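Local coordinates for protein levansucrase (Bacillus subtilis, PDB 1OYG) that belongs to the levansucrase/invertase family of five-bladed beta-propeller proteins and carries a bound calcium ion, at residues A[113-116]-A[117-121]; A[142-145]-A[146-150]; A[21-24]-A[25-29]; A[64-67]-A[68-72]. All blocks are in the same frame, centred on the assembly; numbering follows the deposited sequence.

Contact 1. Residues A[113-116]-A[117-121]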
loop_
_atom_site.group_PDB
_atom_site.type_symbol
_atom_site.label_atom_id
_atom_site.label_comp_id
_atom_site.label_asym_id
_atom_site.label_seq_id
_atom_site.Cartn_x
_atom_site.Cartn_y
_atom_site.Cartn_z
ATOM N N ALA A 113 1.576 -21.632 -7.541
ATOM C CA ALA A 113 1.089 -21.774 -8.917
ATOM C C ALA A 113 1.999 -21.090 -9.935
ATOM O O ALA A 113 1.755 -21.173 -11.138
ATOM C CB ALA A 113 -0.325 -21.228 -9.035
ATOM N N GLY A 114 3.030 -20.403 -9.452
ATOM C CA GLY A 114 4.025 -19.786 -10.308
ATOM C C GLY A 114 3.639 -18.373 -10.683
ATOM O O GLY A 114 2.737 -17.778 -10.098
ATOM N N ARG A 115 4.338 -17.829 -11.671
ATOM C CA ARG A 115 4.075 -16.480 -12.144
ATOM C C ARG A 115 2.690 -16.365 -12.763
ATOM O O ARG A 115 2.217 -17.281 -13.442
ATOM C CB ARG A 115 5.114 -16.071 -13.184
ATOM C CG ARG A 115 6.397 -15.523 -12.587
ATOM C CD ARG A 115 7.329 -14.918 -13.602
ATOM N NE ARG A 115 6.721 -13.767 -14.266
ATOM C CZ ARG A 115 7.162 -13.226 -15.397
ATOM N NH1 ARG A 115 8.224 -13.724 -16.016
ATOM N NH2 ARG A 115 6.528 -12.182 -15.917
ATOM N N VAL A 116 2.057 -15.221 -12.535
ATOM C CA VAL A 116 0.782 -14.901 -13.162
ATOM C C VAL A 116 0.977 -14.695 -14.660
ATOM O O VAL A 116 0.164 -15.147 -15.462
ATOM C CB VAL A 116 0.152 -13.636 -12.542
ATOM C CG1 VAL A 116 -1.039 -13.142 -13.374
ATOM C CG2 VAL A 116 -0.271 -13.917 -11.110
ATOM N N PHE A 117 2.066 -14.020 -15.024
ATOM C CA PHE A 117 2.313 -13.610 -16.401
ATOM C C PHE A 117 3.477 -14.352 -17.044
ATOM O O PHE A 117 4.462 -14.679 -16.386
ATOM C CB PHE A 117 2.612 -12.108 -16.446
ATOM C CG PHE A 117 1.465 -11.249 -16.000
ATOM C CD1 PHE A 117 0.334 -11.118 -16.791
ATOM C CD2 PHE A 117 1.517 -10.559 -14.794
ATOM C CE1 PHE A 117 -0.725 -10.326 -16.384
ATOM C CE2 PHE A 117 0.459 -9.776 -14.383
ATOM C CZ PHE A 117 -0.661 -9.651 -15.183
ATOM N N LYS A 118 3.334 -14.634 -18.334
ATOM C CA LYS A 118 4.450 -14.997 -19.203
ATOM C C LYS A 118 5.090 -13.700 -19.684
ATOM O O LYS A 118 4.418 -12.675 -19.769
ATOM C CB LYS A 118 3.961 -15.792 -20.421
ATOM C CG LYS A 118 3.146 -17.047 -20.112
ATOM C CD LYS A 118 2.562 -17.630 -21.399
ATOM C CE LYS A 118 1.619 -18.821 -21.166
ATOM N NZ LYS A 118 0.684 -18.687 -20.019
ATOM N N ASP A 119 6.375 -13.743 -20.021
ATOM C CA ASP A 119 7.062 -12.568 -20.565
ATOM C C ASP A 119 6.381 -12.038 -21.830
ATOM O O ASP A 119 6.389 -10.834 -22.087
ATOM C CB ASP A 119 8.526 -12.891 -20.878
ATOM C CG ASP A 119 9.384 -13.026 -19.631
ATOM O OD1 ASP A 119 9.047 -12.425 -18.586
ATOM O OD2 ASP A 119 10.435 -13.704 -19.625
ATOM N N SER A 120 5.793 -12.942 -22.610
ATOM C CA SER A 120 5.130 -12.581 -23.859
ATOM C C SER A 120 3.772 -11.899 -23.665
ATOM O O SER A 120 3.271 -11.286 -24.600
ATOM C CB SER A 120 4.953 -13.826 -24.735
ATOM O OG SER A 120 4.242 -14.843 -24.053
ATOM N N ASP A 121 3.176 -12.007 -22.477
ATOM C CA ASP A 121 1.829 -11.469 -22.242
ATOM C C ASP A 121 1.726 -9.962 -22.451
ATOM O O ASP A 121 0.724 -9.481 -22.971
ATOM C CB ASP A 121 1.336 -11.792 -20.828
ATOM C CG ASP A 121 0.927 -13.239 -20.653
ATOM O OD1 ASP A 121 0.614 -13.930 -21.647
ATOM O OD2 ASP A 121 0.862 -13.760 -19.521
HETATM O O HOH W 1 4.150 -12.691 -13.160
HETATM O O HOH W 2 -0.155 -15.918 -18.026
#
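Arg115 and Asp119 form a salt bridge through one nearly straight hydrogen bond, NH1 to OD1 at 3.0 Å with an N-H...O angle of 176°. The acceptor lies in the guanidinium plane, whereas the nitrogen approaches from above the carboxylate plane, the two planes being 49° apart. Each of the three guanidinium nitrogens has a partner: NE gives its proton to a water 3.0 Å away that also accepts from Phe117 N, and NH2 pairs with Glu136. Phe117 O sits over one face of the guanidinium, 3.2 Å from Arg115 CZ; the angles at NE and NH2 are too poor for a hydrogen bond. A second water donates to Val116 O (2.7 Å) and to Asp121 OD2 (2.8 Å); the same carboxylate oxygen accepts from Lys118 N at 2.9 Å, bracing the type I turn from Lys118 to Asp121. On the buried side, Val116 CG1, placed anti to the backbone N (chi1 169°), stands over the Phe117 ring at 3.8 Å from its centroid, a CH-pi contact. Tyr188 stacks on the same phenyl group. These are features of a strand-to-helix connection: edge strand 111-115 of a propeller sheet leaves through a loop and beta turn into helix 121-124.

Contact 2. Residues A[142-145]-A[146-150]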
loop_
_atom_site.group_PDB
_atom_site.type_symbol
_atom_site.label_atom_id
_atom_site.label_comp_id
_atom_site.label_asym_id
_atom_site.label_seq_id
_atom_site.Cartn_x
_atom_site.Cartn_y
_atom_site.Cartn_z
ATOM N N THR A 142 -9.536 -8.872 -6.908
ATOM C CA THR A 142 -10.919 -9.051 -6.514
ATOM C C THR A 142 -11.541 -10.242 -7.235
ATOM O O THR A 142 -11.175 -10.573 -8.358
ATOM C CB THR A 142 -11.707 -7.740 -6.751
ATOM O OG1 THR A 142 -12.963 -7.795 -6.069
ATOM C CG2 THR A 142 -12.055 -7.525 -8.223
ATOM N N PHE A 143 -12.480 -10.882 -6.553
ATOM C CA PHE A 143 -13.174 -12.060 -7.042
ATOM C C PHE A 143 -14.540 -11.572 -7.506
ATOM O O PHE A 143 -15.369 -11.151 -6.697
ATOM C CB PHE A 143 -13.296 -13.090 -5.910
ATOM C CG PHE A 143 -13.806 -14.450 -6.339
ATOM C CD1 PHE A 143 -13.523 -14.985 -7.594
ATOM C CD2 PHE A 143 -14.537 -15.216 -5.447
ATOM C CE1 PHE A 143 -13.996 -16.239 -7.951
ATOM C CE2 PHE A 143 -14.999 -16.469 -5.800
ATOM C CZ PHE A 143 -14.725 -16.976 -7.053
ATOM N N THR A 144 -14.759 -11.594 -8.816
ATOM C CA THR A 144 -15.933 -10.947 -9.395
ATOM C C THR A 144 -17.196 -11.768 -9.160
ATOM O O THR A 144 -17.142 -12.945 -8.784
ATOM C CB THR A 144 -15.750 -10.708 -10.904
ATOM O OG1 THR A 144 -15.807 -11.958 -11.605
ATOM C CG2 THR A 144 -14.371 -10.129 -11.226
ATOM N N SER A 145 -18.342 -11.139 -9.389
ATOM C CA SER A 145 -19.628 -11.797 -9.193
ATOM C C SER A 145 -19.870 -12.943 -10.179
ATOM O O SER A 145 -20.659 -13.839 -9.885
ATOM C CB SER A 145 -20.777 -10.793 -9.246
ATOM O OG SER A 145 -21.012 -10.320 -10.556
ATOM N N ASP A 146 -19.188 -12.923 -11.326
ATOM C CA ASP A 146 -19.242 -14.041 -12.271
ATOM C C ASP A 146 -18.068 -15.029 -12.129
ATOM O O ASP A 146 -17.822 -15.839 -13.019
ATOM C CB ASP A 146 -19.440 -13.552 -13.724
ATOM C CG ASP A 146 -18.203 -12.928 -14.339
ATOM O OD1 ASP A 146 -17.411 -12.272 -13.638
ATOM O OD2 ASP A 146 -17.962 -13.015 -15.562
ATOM N N GLY A 147 -17.379 -14.977 -10.990
ATOM C CA GLY A 147 -16.429 -16.008 -10.601
ATOM C C GLY A 147 -15.047 -15.905 -11.223
ATOM O O GLY A 147 -14.367 -16.918 -11.369
ATOM N N LYS A 148 -14.626 -14.690 -11.561
ATOM C CA LYS A 148 -13.335 -14.463 -12.202
ATOM C C LYS A 148 -12.345 -13.827 -11.237
ATOM O O LYS A 148 -12.721 -13.087 -10.326
ATOM C CB LYS A 148 -13.488 -13.567 -13.436
ATOM C CG LYS A 148 -14.565 -14.023 -14.419
ATOM C CD LYS A 148 -14.296 -15.416 -14.952
ATOM C CE LYS A 148 -15.333 -15.839 -15.984
ATOM N NZ LYS A 148 -14.975 -17.145 -16.590
ATOM N N ILE A 149 -11.070 -14.126 -11.448
ATOM C CA ILE A 149 -9.989 -13.524 -10.686
ATOM C C ILE A 149 -9.540 -12.284 -11.436
ATOM O O ILE A 149 -9.001 -12.384 -12.530
ATOM C CB ILE A 149 -8.836 -14.529 -10.526
ATOM C CG1 ILE A 149 -9.305 -15.725 -9.699
ATOM C CG2 ILE A 149 -7.638 -13.875 -9.861
ATOM C CD1 ILE A 149 -8.307 -16.860 -9.650
ATOM N N ARG A 150 -9.787 -11.121 -10.841
ATOM C CA ARG A 150 -9.537 -9.825 -11.466
ATOM C C ARG A 150 -8.398 -9.138 -10.717
ATOM O O ARG A 150 -8.578 -8.641 -9.608
ATOM C CB ARG A 150 -10.830 -8.999 -11.448
ATOM C CG ARG A 150 -10.706 -7.553 -11.918
ATOM C CD ARG A 150 -10.025 -7.363 -13.260
ATOM N NE ARG A 150 -10.757 -8.009 -14.346
ATOM C CZ ARG A 150 -10.542 -7.774 -15.636
ATOM N NH1 ARG A 150 -9.601 -6.926 -16.030
ATOM N NH2 ARG A 150 -11.272 -8.401 -16.545
HETATM O O HOH W 3 -19.053 -9.964 -12.447
#
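Thr144 OG1 is held from two directions: it donates to Asp146 OD1 at 2.6 Å, nearly in line with the C-O bond of the carboxylate, and accepts from Lys148 N at 3.0 Å. Its chi1 of 71° sets the hydroxyl between the backbone N and carbonyl carbon and turns CG2 toward Arg150, whose CB is 3.7 Å from that methyl. A water donates to Asp146 OD1 and hydrogen-bonds Ser145 OG, extending the network over the exposed tip. The main chain makes a 3:5 beta hairpin, a type I turn with a G1 bulge: Thr144 N binds Lys148 O (2.9 Å), Gly147 N binds Thr144 O (3.0 Å), and Gly147 has positive phi. Below the turn, Thr142 and Arg150 are an antiparallel hydrogen-bonded pair. On the face carrying Phe143 and Ile149, the ring edge of Phe143 meets the chain, CD1 being 3.4 Å from Lys148 O, while the ring of Tyr74 meets that of Phe143 with the planes steeply inclined. The Arg150 guanidinium turns away to a salt bridge with Asp187. Chemically, a hydroxyl acting as donor and acceptor at once ties the turn's carboxylate to its backbone, and the proton and water reaching OD1 would probably favour an ionised Asp146.

Contact 3. Residues A[21-24]-A[25-29]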
loop_
_atom_site.group_PDB
_atom_site.type_symbol
_atom_site.label_atom_id
_atom_site.label_comp_id
_atom_site.label_asym_id
_atom_site.label_seq_id
_atom_site.Cartn_x
_atom_site.Cartn_y
_atom_site.Cartn_z
ATOM N N THR A 21 -1.225 16.101 8.538
ATOM C CA THR A 21 -0.649 17.387 8.926
ATOM C C THR A 21 0.589 17.228 9.783
ATOM O O THR A 21 0.771 16.221 10.462
ATOM C CB THR A 21 -1.666 18.255 9.692
ATOM O OG1 THR A 21 -1.973 17.654 10.955
ATOM C CG2 THR A 21 -2.999 18.345 8.960
ATOM N N ARG A 22 1.421 18.261 9.778
ATOM C CA ARG A 22 2.646 18.249 10.555
ATOM C C ARG A 22 2.341 18.173 12.045
ATOM O O ARG A 22 3.050 17.503 12.787
ATOM C CB ARG A 22 3.475 19.495 10.251
ATOM C CG ARG A 22 3.921 19.593 8.799
ATOM C CD ARG A 22 4.959 20.656 8.550
ATOM N NE ARG A 22 6.256 20.301 9.117
ATOM C CZ ARG A 22 7.127 19.476 8.546
ATOM N NH1 ARG A 22 6.872 18.925 7.368
ATOM N NH2 ARG A 22 8.276 19.215 9.153
ATOM N N HIS A 23 1.285 18.851 12.483
ATOM C CA HIS A 23 0.953 18.852 13.902
ATOM C C HIS A 23 0.616 17.442 14.375
ATOM O O HIS A 23 1.058 17.025 15.444
ATOM C CB HIS A 23 -0.212 19.789 14.220
ATOM C CG HIS A 23 -0.663 19.707 15.646
ATOM N ND1 HIS A 23 -1.528 18.732 16.096
ATOM C CD2 HIS A 23 -0.339 20.451 16.730
ATOM C CE1 HIS A 23 -1.735 18.894 17.390
ATOM N NE2 HIS A 23 -1.026 19.930 17.800
ATOM N N ASP A 24 -0.166 16.712 13.585
ATOM C CA ASP A 24 -0.557 15.356 13.962
ATOM C C ASP A 24 0.654 14.431 14.002
ATOM O O ASP A 24 0.830 13.684 14.959
ATOM C CB ASP A 24 -1.634 14.813 13.016
ATOM C CG ASP A 24 -2.991 15.480 13.225
ATOM O OD1 ASP A 24 -3.166 16.209 14.227
ATOM O OD2 ASP A 24 -3.941 15.335 12.433
ATOM N N MET A 25 1.506 14.510 12.982
ATOM C CA MET A 25 2.689 13.657 12.911
ATOM C C MET A 25 3.659 13.929 14.062
ATOM O O MET A 25 4.326 13.018 14.532
ATOM C CB MET A 25 3.416 13.845 11.572
ATOM C CG MET A 25 2.635 13.388 10.349
ATOM S SD MET A 25 2.173 11.648 10.348
ATOM C CE MET A 25 3.749 10.855 10.254
ATOM N N LEU A 26 3.727 15.176 14.524
ATOM C CA LEU A 26 4.638 15.535 15.609
ATOM C C LEU A 26 4.275 14.862 16.932
ATOM O O LEU A 26 5.127 14.734 17.809
ATOM C CB LEU A 26 4.680 17.057 15.806
ATOM C CG LEU A 26 5.594 17.846 14.864
ATOM C CD1 LEU A 26 5.299 19.334 14.976
ATOM C CD2 LEU A 26 7.066 17.567 15.163
ATOM N N GLN A 27 3.017 14.448 17.076
ATOM C CA GLN A 27 2.552 13.787 18.297
ATOM C C GLN A 27 2.915 12.303 18.349
ATOM O O GLN A 27 2.811 11.680 19.399
ATOM C CB GLN A 27 1.030 13.920 18.445
ATOM C CG GLN A 27 0.456 15.326 18.275
ATOM C CD GLN A 27 1.252 16.390 18.995
ATOM O OE1 GLN A 27 1.456 16.303 20.206
ATOM N NE2 GLN A 27 1.705 17.400 18.256
ATOM N N ILE A 28 3.338 11.740 17.224
ATOM C CA ILE A 28 3.526 10.292 17.117
ATOM C C ILE A 28 4.742 9.737 17.889
ATOM O O ILE A 28 4.618 8.696 18.514
ATOM C CB ILE A 28 3.516 9.860 15.622
ATOM C CG1 ILE A 28 2.092 9.994 15.069
ATOM C CG2 ILE A 28 4.036 8.433 15.456
ATOM C CD1 ILE A 28 1.934 9.637 13.602
ATOM N N PRO A 29 5.906 10.387 17.854
ATOM C CA PRO A 29 7.056 9.903 18.639
ATOM C C PRO A 29 6.759 9.564 20.112
ATOM O O PRO A 29 7.233 8.537 20.598
ATOM C CB PRO A 29 8.057 11.053 18.520
ATOM C CG PRO A 29 7.775 11.616 17.166
ATOM C CD PRO A 29 6.266 11.565 17.045
#
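This is a local contact along one helical turn, in which Thr21 to Asp24 meet Met25 to Gln27 as the chain passes from strand 18-19 through helix 22-26 toward helix 28-31. Thr21 occupies the N-cap position; its OG1 accepts from Asp24 N in a weak capping bond of 3.3 Å. Regular i to i+4 bonds follow, from Met25 N to Thr21 O (3.1 Å) and from Leu26 N to Arg22 O (3.0 Å). Gln27 N instead reaches back three residues to Asp24 O, 3.1 Å away. Arg22 points away from the turn, its guanidinium tied to Glu267, Thr310 and Thr339, while Phe263 meets the His23 ring edge-to-face. One side chain adds a further link. Bent at chi2 (-44°), Gln27 folds back so that NE2 donates to His23 O at 2.9 Å and 166°, with the acceptor in the amide plane. The His23 imidazole, its CG anti to the backbone N, turns a face to the same amide, the planes being 23° apart. Gln27 NE2 stands over the ring centre, 3.8 Å from both CE1 and NE2 of His23.

Contact 4. Residues A[64-67]-A[68-72]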
loop_
_atom_site.group_PDB
_atom_site.type_symbol
_atom_site.label_atom_id
_atom_site.label_comp_id
_atom_site.label_asym_id
_atom_site.label_seq_id
_atom_site.Cartn_x
_atom_site.Cartn_y
_atom_site.Cartn_z
ATOM N N LEU A 64 -6.682 -12.562 -2.595
ATOM C CA LEU A 64 -7.855 -12.397 -3.428
ATOM C C LEU A 64 -8.998 -12.067 -2.481
ATOM O O LEU A 64 -9.240 -12.787 -1.508
ATOM C CB LEU A 64 -8.145 -13.673 -4.216
ATOM C CG LEU A 64 -9.395 -13.678 -5.094
ATOM C CD1 LEU A 64 -9.237 -12.740 -6.279
ATOM C CD2 LEU A 64 -9.667 -15.088 -5.564
ATOM N N GLN A 65 -9.679 -10.962 -2.767
ATOM C CA GLN A 65 -10.714 -10.405 -1.901
ATOM C C GLN A 65 -12.064 -10.354 -2.603
ATOM O O GLN A 65 -12.137 -10.222 -3.814
ATOM C CB GLN A 65 -10.323 -8.983 -1.488
ATOM C CG GLN A 65 -9.128 -8.926 -0.546
ATOM C CD GLN A 65 -8.708 -7.507 -0.206
ATOM O OE1 GLN A 65 -8.254 -6.764 -1.076
ATOM N NE2 GLN A 65 -8.850 -7.131 1.056
ATOM N N ASN A 66 -13.130 -10.471 -1.826
ATOM C CA ASN A 66 -14.454 -10.074 -2.278
ATOM C C ASN A 66 -14.513 -8.551 -2.383
ATOM O O ASN A 66 -13.609 -7.860 -1.923
ATOM C CB ASN A 66 -15.506 -10.600 -1.305
ATOM C CG ASN A 66 -15.403 -12.098 -1.106
ATOM O OD1 ASN A 66 -15.369 -12.862 -2.076
ATOM N ND2 ASN A 66 -15.332 -12.530 0.151
ATOM N N ALA A 67 -15.576 -8.021 -2.978
ATOM C CA ALA A 67 -15.647 -6.585 -3.254
ATOM C C ALA A 67 -15.538 -5.713 -1.995
ATOM O O ALA A 67 -15.052 -4.590 -2.072
ATOM C CB ALA A 67 -16.922 -6.261 -4.018
ATOM N N ASP A 68 -15.972 -6.241 -0.851
ATOM C CA ASP A 68 -15.910 -5.508 0.420
ATOM C C ASP A 68 -14.591 -5.658 1.178
ATOM O O ASP A 68 -14.418 -5.073 2.248
ATOM C CB ASP A 68 -17.105 -5.865 1.326
ATOM C CG ASP A 68 -17.111 -7.321 1.798
ATOM O OD1 ASP A 68 -16.188 -8.102 1.475
ATOM O OD2 ASP A 68 -18.039 -7.772 2.508
ATOM N N GLY A 69 -13.666 -6.436 0.625
ATOM C CA GLY A 69 -12.346 -6.606 1.205
ATOM C C GLY A 69 -12.159 -7.881 2.008
ATOM O O GLY A 69 -11.032 -8.217 2.361
ATOM N N THR A 70 -13.243 -8.590 2.318
ATOM C CA THR A 70 -13.109 -9.886 2.981
ATOM C C THR A 70 -12.422 -10.873 2.047
ATOM O O THR A 70 -12.385 -10.675 0.841
ATOM C CB THR A 70 -14.465 -10.449 3.457
ATOM O OG1 THR A 70 -15.385 -10.558 2.360
ATOM C CG2 THR A 70 -15.138 -9.503 4.445
ATOM N N VAL A 71 -11.853 -11.923 2.620
ATOM C CA VAL A 71 -11.046 -12.871 1.865
ATOM C C VAL A 71 -11.958 -13.774 1.037
ATOM O O VAL A 71 -12.959 -14.297 1.531
ATOM C CB VAL A 71 -10.148 -13.702 2.812
ATOM C CG1 VAL A 71 -9.415 -14.796 2.052
ATOM C CG2 VAL A 71 -9.148 -12.790 3.526
ATOM N N ALA A 72 -11.619 -13.918 -0.240
ATOM C CA ALA A 72 -12.406 -14.716 -1.171
ATOM C C ALA A 72 -12.123 -16.204 -1.020
ATOM O O ALA A 72 -11.053 -16.613 -0.568
ATOM C CB ALA A 72 -12.124 -14.281 -2.597
HETATM O O HOH W 4 -8.501 -15.717 -1.260
#
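Asn66 and Thr70 open a chain of polar groups that doubles back on the turn joining them: Asn66 ND2 donates to Thr70 OG1 at 3.0 Å and 178°, with the acceptor exactly in the amide plane, and Thr70 OG1 in turn donates to Asp68 OD1 at 2.7 Å. The frame is a tight type I turn from Asn66 to Gly69 with a G1 bulge, the bond pattern of a 3:5 hairpin, although the returning arm, 68-72, is not a regular strand and only Gln65 and Val71 are bridged. Its backbone evidence is the pair of bonds from Asn66 N to Thr70 O (2.8 Å) and from Gly69 N to Asn66 O (2.9 Å), with Gly69 at positive phi. Asp68 OD1 also accepts from Thr70 N, completing an Asx turn, so a single carboxylate oxygen holds both the amide and the hydroxyl of one threonine. The hydroxyl bond uses the syn lone pair, while the amide comes from above the carboxylate plane. Thr70 chi1, 57°, brings OG1 within reach of both partners. Gln65, extended beyond CG, sends NE2 to Gly69 O at 2.8 Å, though the bond is bent to 135°. Further back, residues 64-65 belong to the sheet: Gln65 pairs through its backbone with strand 135-143, and Ala72 N donates to Leu64 O at 2.9 Å. Beside that bond the apolar groups close up, Ala72 CB lying 3.7 Å from Leu64 CG.

Overall arrangement
Contacts 1, 2 and 4 all reach the same propeller sheet, while contact 3 sits far across the molecule. Contacts 2 and 4 are direct neighbours, their centres 10 Å apart: strands 135-143 and 57-65 run side by side, Phe143 N lies 2.8 Å from Gln65 O in a probable hydrogen bond, and Phe143 CB packs 3.7 Å from Ala72 CB. Contact 1, at the sheet's edge strand 111-115, is about 19 Å from contact 2 between centres, without touching it. The centre of contact 3 lies about 43 Å from that of contact 1 and about 40 Å from that of contact 2, on the opposite side of the chain's centre; its Arg22 side chain is about 13 Å from the calcium ion.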